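DUF596 domain-containing protein (Neisseria meningitidis, PDB 2O5H) is of unknown function but folds as a small alpha-beta protein and pairs with a second copy of itself through an interchain disulfide. Local coordinates at residues A[36-41]-A[46-51]; A[14-19]-A[52-57]. All blocks are in the same frame, centred on the assembly; numbering follows the deposited sequence.

Contact 1 of 2, residues A[36-41]-A[46-51]; sequences CLWSTI and SDFEEK
The indole of W38 overlaps K51 and F48 through CH2, which lies 3.5 Å from CB of K51 and 3.9 Å from CE1 of F48. This is a helix-loop-helix connection: helix 34-41 ends, a short loop turns the chain, and the next helix starts against the residues just left behind. With CG anti to the backbone N (chi1 176°), the indole reaches across to K51 and F48, and the W38 side chain crosses theirs at about a right angle. I41 packs on one face of the indole, its CD1 3.8 Å above the plane near the rim and 3.8 Å from CB of K51. No polar pair joins the segments; I41 CD1 also lies 3.3 Å from the backbone O of K51, and the lysine side chain takes part through its CB to CD carbons. The lysine chain bends at chi3 (-81°), carrying NZ off to a salt bridge with E96 and a weak bond to O of S46. W92 and E96 also pack on W38. At the far end of helix 34-41, C36 forms the disulfide with C36 of the second subunit, while its O accepts from both N and OG1 of T40, which arrive from opposite faces of the carbonyl plane. D47 caps the new helix: its OD2 takes the N-H of E50 at 3.0 Å, on the anti side of the carboxylate.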
ATOM      1  N   CYS A  36       0.496   2.155   1.779  1.00 32.42           N
ATOM      2  CA  CYS A  36       0.729   2.007   0.328  1.00 32.68           C
ATOM      3  C   CYS A  36       1.036   3.338  -0.341  1.00 32.04           C
ATOM      4  O   CYS A  36       1.607   3.351  -1.437  1.00 32.58           O
ATOM      5  CB  CYS A  36      -0.439   1.260  -0.369  1.00 32.13           C
ATOM      6  SG  CYS A  36      -0.621  -0.430   0.220  1.00 36.11           S
ATOM      7  N   LEU A  37       0.684   4.448   0.295  1.00 32.57           N
ATOM      8  CA  LEU A  37       1.180   5.729  -0.174  1.00 33.24           C
ATOM      9  C   LEU A  37       2.688   5.792  -0.029  1.00 32.60           C
ATOM     10  O   LEU A  37       3.354   6.422  -0.859  1.00 32.96           O
ATOM     11  CB  LEU A  37       0.553   6.899   0.597  1.00 33.91           C
ATOM     12  CG  LEU A  37      -0.697   7.545   0.003  1.00 34.92           C
ATOM     13  CD1 LEU A  37      -1.803   6.564  -0.352  1.00 35.33           C
ATOM     14  CD2 LEU A  37      -1.183   8.719   0.911  1.00 35.53           C
ATOM     15  N   TRP A  38       3.193   5.268   1.091  1.00 31.54           N
ATOM     16  CA  TRP A  38       4.639   5.143   1.314  1.00 31.99           C
ATOM     17  C   TRP A  38       5.266   4.267   0.222  1.00 32.05           C
ATOM     18  O   TRP A  38       6.253   4.651  -0.402  1.00 30.89           O
ATOM     19  CB  TRP A  38       4.938   4.554   2.707  1.00 32.68           C
ATOM     20  CG  TRP A  38       6.416   4.323   2.919  1.00 34.60           C
ATOM     21  CD1 TRP A  38       7.113   3.112   2.827  1.00 37.25           C
ATOM     22  CD2 TRP A  38       7.384   5.329   3.197  1.00 34.49           C
ATOM     23  NE1 TRP A  38       8.454   3.338   3.058  1.00 37.32           N
ATOM     24  CE2 TRP A  38       8.653   4.690   3.259  1.00 38.79           C
ATOM     25  CE3 TRP A  38       7.310   6.723   3.395  1.00 33.25           C
ATOM     26  CZ2 TRP A  38       9.842   5.408   3.511  1.00 33.62           C
ATOM     27  CZ3 TRP A  38       8.485   7.414   3.682  1.00 34.65           C
ATOM     28  CH2 TRP A  38       9.727   6.762   3.714  1.00 34.31           C
ATOM     29  N   SER A  39       4.682   3.089  -0.034  1.00 32.50           N
ATOM     30  CA  SER A  39       5.173   2.215  -1.110  1.00 32.96           C
ATOM     31  C   SER A  39       5.182   2.917  -2.501  1.00 33.35           C
ATOM     32  O   SER A  39       6.102   2.724  -3.294  1.00 33.03           O
ATOM     33  CB  SER A  39       4.359   0.932  -1.147  1.00 32.37           C
ATOM     34  OG  SER A  39       4.535   0.246   0.088  1.00 36.05           O
ATOM     35  N   THR A  40       4.168   3.738  -2.763  1.00 32.72           N
ATOM     36  CA  THR A  40       4.056   4.513  -3.999  1.00 33.73           C
ATOM     37  C   THR A  40       5.247   5.456  -4.240  1.00 33.23           C
ATOM     38  O   THR A  40       5.702   5.636  -5.395  1.00 33.59           O
ATOM     39  CB  THR A  40       2.719   5.347  -3.990  1.00 34.54           C
ATOM     40  OG1 THR A  40       1.586   4.465  -3.900  1.00 36.15           O
ATOM     41  CG2 THR A  40       2.575   6.199  -5.255  1.00 34.81           C
ATOM     42  N   ILE A  41       5.773   6.041  -3.153  1.00 32.68           N
ATOM     43  CA  ILE A  41       6.887   7.000  -3.289  1.00 32.39           C
ATOM     44  C   ILE A  41       8.264   6.318  -3.132  1.00 33.16           C
ATOM     45  O   ILE A  41       9.306   6.937  -3.372  1.00 33.21           O
ATOM     46  CB  ILE A  41       6.713   8.292  -2.385  1.00 30.62           C
ATOM     47  CG1 ILE A  41       6.561   7.989  -0.874  1.00 29.92           C
ATOM     48  CG2 ILE A  41       5.543   9.137  -2.859  1.00 32.10           C
ATOM     49  CD1 ILE A  41       7.879   7.561  -0.231  1.00 29.36           C
ATOM     50  N   SER A  46      16.404   6.590  -2.731  1.00 36.36           N
ATOM     51  CA  SER A  46      16.901   5.570  -1.772  1.00 38.15           C
ATOM     52  C   SER A  46      17.058   6.200  -0.375  1.00 37.66           C
ATOM     53  O   SER A  46      17.182   5.486   0.634  1.00 37.36           O
ATOM     54  CB  SER A  46      18.219   4.925  -2.230  1.00 38.17           C
ATOM     55  OG  SER A  46      19.165   5.943  -2.523  1.00 42.72           O
ATOM     56  N   ASP A  47      16.958   7.526  -0.325  1.00 35.66           N
ATOM     57  CA  ASP A  47      17.156   8.279   0.920  1.00 34.57           C
ATOM     58  C   ASP A  47      15.887   8.402   1.761  1.00 33.93           C
ATOM     59  O   ASP A  47      14.819   8.801   1.247  1.00 33.59           O
ATOM     60  CB  ASP A  47      17.681   9.683   0.598  1.00 34.39           C
ATOM     61  CG  ASP A  47      17.985  10.458   1.850  1.00 33.96           C
ATOM     62  OD1 ASP A  47      18.928  10.068   2.572  1.00 34.95           O
ATOM     63  OD2 ASP A  47      17.268  11.405   2.153  1.00 31.07           O
ATOM     64  N   PHE A  48      15.995   8.082   3.055  1.00 33.28           N
ATOM     65  CA  PHE A  48      14.857   8.142   3.971  1.00 32.31           C
ATOM     66  C   PHE A  48      14.204   9.532   4.110  1.00 32.43           C
ATOM     67  O   PHE A  48      12.988   9.634   3.999  1.00 31.22           O
ATOM     68  CB  PHE A  48      15.230   7.551   5.341  1.00 32.57           C
ATOM     69  CG  PHE A  48      14.092   7.548   6.346  1.00 31.71           C
ATOM     70  CD1 PHE A  48      12.888   6.969   6.029  1.00 30.28           C
ATOM     71  CD2 PHE A  48      14.257   8.139   7.604  1.00 30.22           C
ATOM     72  CE1 PHE A  48      11.815   6.949   6.973  1.00 33.52           C
ATOM     73  CE2 PHE A  48      13.215   8.139   8.548  1.00 31.04           C
ATOM     74  CZ  PHE A  48      11.996   7.540   8.216  1.00 32.70           C
ATOM     75  N   GLU A  49      15.001  10.586   4.361  1.00 31.61           N
ATOM     76  CA  GLU A  49      14.465  11.946   4.416  1.00 31.82           C
ATOM     77  C   GLU A  49      13.756  12.322   3.118  1.00 31.34           C
ATOM     78  O   GLU A  49      12.679  12.899   3.178  1.00 29.07           O
ATOM     79  CB  GLU A  49      15.574  12.970   4.685  1.00 31.19           C
ATOM     80  CG  GLU A  49      15.048  14.372   4.873  1.00 34.52           C
ATOM     81  CD  GLU A  49      16.131  15.368   5.184  1.00 35.03           C
ATOM     82  OE1 GLU A  49      17.233  15.319   4.570  1.00 37.71           O
ATOM     83  OE2 GLU A  49      15.849  16.236   6.020  1.00 37.47           O
ATOM     84  N   GLU A  50      14.397  12.070   1.963  1.00 31.37           N
ATOM     85  CA  GLU A  50      13.765  12.431   0.698  1.00 31.87           C
ATOM     86  C   GLU A  50      12.436  11.698   0.467  1.00 33.07           C
ATOM     87  O   GLU A  50      11.483  12.302  -0.018  1.00 34.18           O
ATOM     88  CB  GLU A  50      14.709  12.221  -0.471  1.00 33.18           C
ATOM     89  CG  GLU A  50      15.884  13.154  -0.383  1.00 35.59           C
ATOM     90  CD  GLU A  50      16.673  13.221  -1.671  1.00 41.19           C
ATOM     91  OE1 GLU A  50      16.642  12.250  -2.447  1.00 45.69           O
ATOM     92  OE2 GLU A  50      17.351  14.233  -1.882  1.00 43.25           O
ATOM     93  N   LYS A  51      12.381  10.410   0.808  1.00 31.32           N
ATOM     94  CA  LYS A  51      11.139   9.641   0.701  1.00 33.30           C
ATOM     95  C   LYS A  51      10.063  10.214   1.623  1.00 32.36           C
ATOM     96  O   LYS A  51       8.919  10.391   1.209  1.00 33.27           O
ATOM     97  CB  LYS A  51      11.388   8.158   0.995  1.00 32.11           C
ATOM     98  CG  LYS A  51      11.993   7.398  -0.185  1.00 34.39           C
ATOM     99  CD  LYS A  51      12.155   5.930   0.150  1.00 32.66           C
ATOM    100  CE  LYS A  51      13.460   5.786   0.974  1.00 36.30           C
ATOM    101  NZ  LYS A  51      14.066   4.467   0.924  1.00 40.55           N
TER

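Contact 2 of 2, residues A[14-19]-A[52-57]; sequences KRYQDR and TEAFFI
The last part of helix 3-16 comes nearest helix 48-64 where Y16 faces A54, their CA atoms 6.3 Å apart; N of R19 is bonded to O of Y16, and helix 20-30 follows. This is a helix-helix contact in the alpha-helical part of an alpha-beta fold, and Y16 dominates it. A trans first torsion (chi1 -179°) lays one face of the ring against A54 and I57, residues three apart in helix 48-64. The methyl CB of A54 makes an off-centre CH-pi contact, 4.2 Å from the ring centroid and 29° from the ring normal, and comes nearest at CD1. The carbonyl O of A54 lies over the same face near the rim, 4.0 Å above the plane. I57 meets the ring obliquely at CD2 and CE2: its CG2 is 3.7 Å from CD2 of Y16, and its CD1 reaches back to 4.0 Å from CB of Y16, the two side chains sliding past each other in opposite directions. F44 adds an edge-to-face ring contact with Y16 and also packs on A54, while H13 touches I57 from helix 3-16. F55 and F56 serve a different side of helix 48-64, where both meet W92. Although the ring is buried, its hydroxyl has a polar partner: OH of Y16 is hydrogen-bonded to OD2 of D23, the same carboxylate oxygen that takes NE of R19 in a salt bridge.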
ATOM      1  N   LYS A  14      10.631  20.443  -5.104  1.00 40.26           N
ATOM      2  CA  LYS A  14      10.600  20.755  -6.534  1.00 39.30           C
ATOM      3  C   LYS A  14      10.754  19.537  -7.441  1.00 39.95           C
ATOM      4  O   LYS A  14      10.026  19.397  -8.440  1.00 40.37           O
ATOM      5  CB  LYS A  14      11.662  21.807  -6.856  1.00 40.24           C
ATOM      6  CG  LYS A  14      11.411  22.533  -8.154  1.00 41.17           C
ATOM      7  CD  LYS A  14      12.085  23.901  -8.177  1.00 44.92           C
ATOM      8  CE  LYS A  14      12.305  24.331  -9.626  1.00 45.40           C
ATOM      9  NZ  LYS A  14      13.032  25.637  -9.728  1.00 47.78           N
ATOM     10  N   ARG A  15      11.693  18.652  -7.114  1.00 38.75           N
ATOM     11  CA  ARG A  15      11.903  17.451  -7.911  1.00 38.78           C
ATOM     12  C   ARG A  15      10.705  16.506  -7.839  1.00 37.25           C
ATOM     13  O   ARG A  15      10.381  15.880  -8.829  1.00 36.84           O
ATOM     14  CB  ARG A  15      13.190  16.734  -7.514  1.00 38.58           C
ATOM     15  CG  ARG A  15      14.429  17.584  -7.778  1.00 42.43           C
ATOM     16  CD  ARG A  15      15.723  16.806  -7.572  1.00 46.40           C
ATOM     17  NE  ARG A  15      16.117  16.793  -6.164  1.00 46.07           N
ATOM     18  CZ  ARG A  15      16.081  15.708  -5.394  1.00 46.20           C
ATOM     19  NH1 ARG A  15      15.692  14.572  -5.923  1.00 44.46           N
ATOM     20  NH2 ARG A  15      16.447  15.760  -4.115  1.00 41.10           N
ATOM     21  N   TYR A  16      10.039  16.426  -6.690  1.00 36.99           N
ATOM     22  CA  TYR A  16       8.890  15.508  -6.554  1.00 37.24           C
ATOM     23  C   TYR A  16       7.683  15.969  -7.392  1.00 38.89           C
ATOM     24  O   TYR A  16       6.892  15.156  -7.901  1.00 38.71           O
ATOM     25  CB  TYR A  16       8.518  15.214  -5.071  1.00 36.50           C
ATOM     26  CG  TYR A  16       7.337  14.247  -4.990  1.00 35.96           C
ATOM     27  CD1 TYR A  16       7.516  12.874  -5.217  1.00 34.11           C
ATOM     28  CD2 TYR A  16       6.043  14.720  -4.767  1.00 35.61           C
ATOM     29  CE1 TYR A  16       6.453  12.005  -5.194  1.00 30.43           C
ATOM     30  CE2 TYR A  16       4.951  13.868  -4.767  1.00 35.03           C
ATOM     31  CZ  TYR A  16       5.154  12.508  -4.981  1.00 35.53           C
ATOM     32  OH  TYR A  16       4.056  11.679  -4.962  1.00 34.87           O
ATOM     33  N   GLN A  17       7.591  17.282  -7.614  1.00 40.56           N
ATOM     34  CA  GLN A  17       6.500  17.885  -8.382  1.00 41.35           C
ATOM     35  C   GLN A  17       6.212  17.231  -9.721  1.00 41.01           C
ATOM     36  O   GLN A  17       5.056  17.151 -10.127  1.00 41.86           O
ATOM     37  CB  GLN A  17       6.740  19.386  -8.554  1.00 42.59           C
ATOM     38  CG  GLN A  17       5.493  20.242  -8.280  1.00 46.95           C
ATOM     39  CD  GLN A  17       4.856  19.972  -6.902  1.00 50.72           C
ATOM     40  OE1 GLN A  17       5.527  19.533  -5.951  1.00 53.38           O
ATOM     41  NE2 GLN A  17       3.556  20.248  -6.795  1.00 51.72           N
ATOM     42  N   ASP A  18       7.247  16.741 -10.403  0.50 40.83           N
ATOM     43  CA  ASP A  18       7.099  16.144 -11.740  0.50 40.17           C
ATOM     44  C   ASP A  18       6.514  14.708 -11.767  0.50 39.56           C
ATOM     45  O   ASP A  18       6.289  14.144 -12.849  0.50 38.88           O
ATOM     46  CB  ASP A  18       8.441  16.155 -12.487  0.50 40.67           C
ATOM     47  CG  ASP A  18       9.250  17.431 -12.251  0.50 42.11           C
ATOM     48  OD1 ASP A  18       8.682  18.464 -11.824  0.50 44.24           O
ATOM     49  OD2 ASP A  18      10.470  17.395 -12.510  0.50 43.53           O
ATOM     50  N   ARG A  19       6.302  14.100 -10.604  1.00 38.99           N
ATOM     51  CA  ARG A  19       5.567  12.806 -10.547  1.00 38.08           C
ATOM     52  C   ARG A  19       4.320  12.881  -9.670  1.00 38.07           C
ATOM     53  O   ARG A  19       3.623  11.873  -9.489  1.00 38.05           O
ATOM     54  CB  ARG A  19       6.479  11.670 -10.061  1.00 38.24           C
ATOM     55  CG  ARG A  19       7.111  11.933  -8.668  1.00 36.69           C
ATOM     56  CD  ARG A  19       7.938  10.764  -8.207  1.00 37.09           C
ATOM     57  NE  ARG A  19       7.131   9.630  -7.714  1.00 33.42           N
ATOM     58  CZ  ARG A  19       7.573   8.392  -7.650  1.00 34.61           C
ATOM     59  NH1 ARG A  19       8.794   8.123  -8.108  1.00 31.65           N
ATOM     60  NH2 ARG A  19       6.791   7.418  -7.146  1.00 31.14           N
ATOM     61  N   THR A  52      10.448  10.513   2.856  1.00 33.03           N
ATOM     62  CA  THR A  52       9.531  11.115   3.861  1.00 32.81           C
ATOM     63  C   THR A  52       8.961  12.457   3.325  1.00 33.04           C
ATOM     64  O   THR A  52       7.783  12.736   3.446  1.00 33.16           O
ATOM     65  CB  THR A  52      10.268  11.356   5.209  1.00 32.33           C
ATOM     66  OG1 THR A  52      10.631  10.096   5.798  1.00 33.61           O
ATOM     67  CG2 THR A  52       9.362  12.103   6.199  1.00 32.71           C
ATOM     68  N   GLU A  53       9.802  13.279   2.729  1.00 32.20           N
ATOM     69  CA  GLU A  53       9.322  14.546   2.122  1.00 32.93           C
ATOM     70  C   GLU A  53       8.333  14.314   0.964  1.00 32.71           C
ATOM     71  O   GLU A  53       7.333  14.997   0.863  1.00 32.31           O
ATOM     72  CB  GLU A  53      10.492  15.404   1.622  1.00 32.97           C
ATOM     73  CG  GLU A  53      11.355  15.998   2.767  1.00 38.84           C
ATOM     74  CD  GLU A  53      10.525  16.642   3.882  1.00 44.60           C
ATOM     75  OE1 GLU A  53       9.682  17.536   3.572  1.00 45.75           O
ATOM     76  OE2 GLU A  53      10.742  16.255   5.071  1.00 47.90           O
ATOM     77  N   ALA A  54       8.621  13.335   0.121  1.00 32.44           N
ATOM     78  CA  ALA A  54       7.732  12.919  -0.964  1.00 32.47           C
ATOM     79  C   ALA A  54       6.398  12.413  -0.407  1.00 32.87           C
ATOM     80  O   ALA A  54       5.293  12.820  -0.881  1.00 33.83           O
ATOM     81  CB  ALA A  54       8.398  11.837  -1.767  1.00 31.43           C
ATOM     82  N   PHE A  55       6.486  11.543   0.595  1.00 32.26           N
ATOM     83  CA  PHE A  55       5.284  11.079   1.227  1.00 32.80           C
ATOM     84  C   PHE A  55       4.379  12.235   1.674  1.00 32.35           C
ATOM     85  O   PHE A  55       3.183  12.227   1.388  1.00 33.19           O
ATOM     86  CB  PHE A  55       5.586  10.122   2.386  1.00 32.23           C
ATOM     87  CG  PHE A  55       4.353   9.748   3.186  1.00 33.88           C
ATOM     88  CD1 PHE A  55       3.603   8.617   2.848  1.00 36.06           C
ATOM     89  CD2 PHE A  55       3.950  10.534   4.290  1.00 33.80           C
ATOM     90  CE1 PHE A  55       2.470   8.255   3.589  1.00 34.20           C
ATOM     91  CE2 PHE A  55       2.812  10.191   5.020  1.00 33.01           C
ATOM     92  CZ  PHE A  55       2.077   9.062   4.671  1.00 34.69           C
ATOM     93  N   PHE A  56       4.930  13.213   2.388  1.00 32.49           N
ATOM     94  CA  PHE A  56       4.120  14.311   2.910  1.00 32.58           C
ATOM     95  C   PHE A  56       3.573  15.221   1.831  1.00 32.99           C
ATOM     96  O   PHE A  56       2.498  15.797   2.005  1.00 33.01           O
ATOM     97  CB  PHE A  56       4.876  15.093   4.013  1.00 33.48           C
ATOM     98  CG  PHE A  56       4.882  14.372   5.326  1.00 36.00           C
ATOM     99  CD1 PHE A  56       3.662  14.107   5.984  1.00 36.14           C
ATOM    100  CD2 PHE A  56       6.059  13.883   5.874  1.00 33.52           C
ATOM    101  CE1 PHE A  56       3.643  13.406   7.179  1.00 39.25           C
ATOM    102  CE2 PHE A  56       6.033  13.160   7.128  1.00 35.99           C
ATOM    103  CZ  PHE A  56       4.837  12.946   7.765  1.00 36.23           C
ATOM    104  N   ILE A  57       4.279  15.367   0.708  1.00 33.72           N
ATOM    105  CA  ILE A  57       3.729  16.193  -0.383  1.00 33.72           C
ATOM    106  C   ILE A  57       2.489  15.489  -0.964  1.00 33.15           C
ATOM    107  O   ILE A  57       1.471  16.116  -1.243  1.00 32.41           O
ATOM    108  CB  ILE A  57       4.749  16.440  -1.519  1.00 33.75           C
ATOM    109  CG1 ILE A  57       5.909  17.300  -1.005  1.00 36.56           C
ATOM    110  CG2 ILE A  57       4.077  17.135  -2.764  1.00 35.45           C
ATOM    111  CD1 ILE A  57       7.153  17.169  -1.851  1.00 34.67           C
TER

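From the N terminus, helix 3-16 supplies the first half of contact 2; the chain then runs through helices 20-30 and 34-41 before helix 48-64 returns to close that long loop. Contact 1 closes a much shorter one within it, across the four residues joining helix 34-41 to helix 48-64. The two use consecutive turns of helix 48-64, their centres about 9 Å apart, and so tie helices 3-16 and 34-41 to it. They also meet directly: I41 CG2 lies 3.6 Å from OH of Y16, and R15 NH2 forms a 2.9 Å salt bridge with E50 OE2. The disulfide at C36 extends this helical assembly into the second subunit.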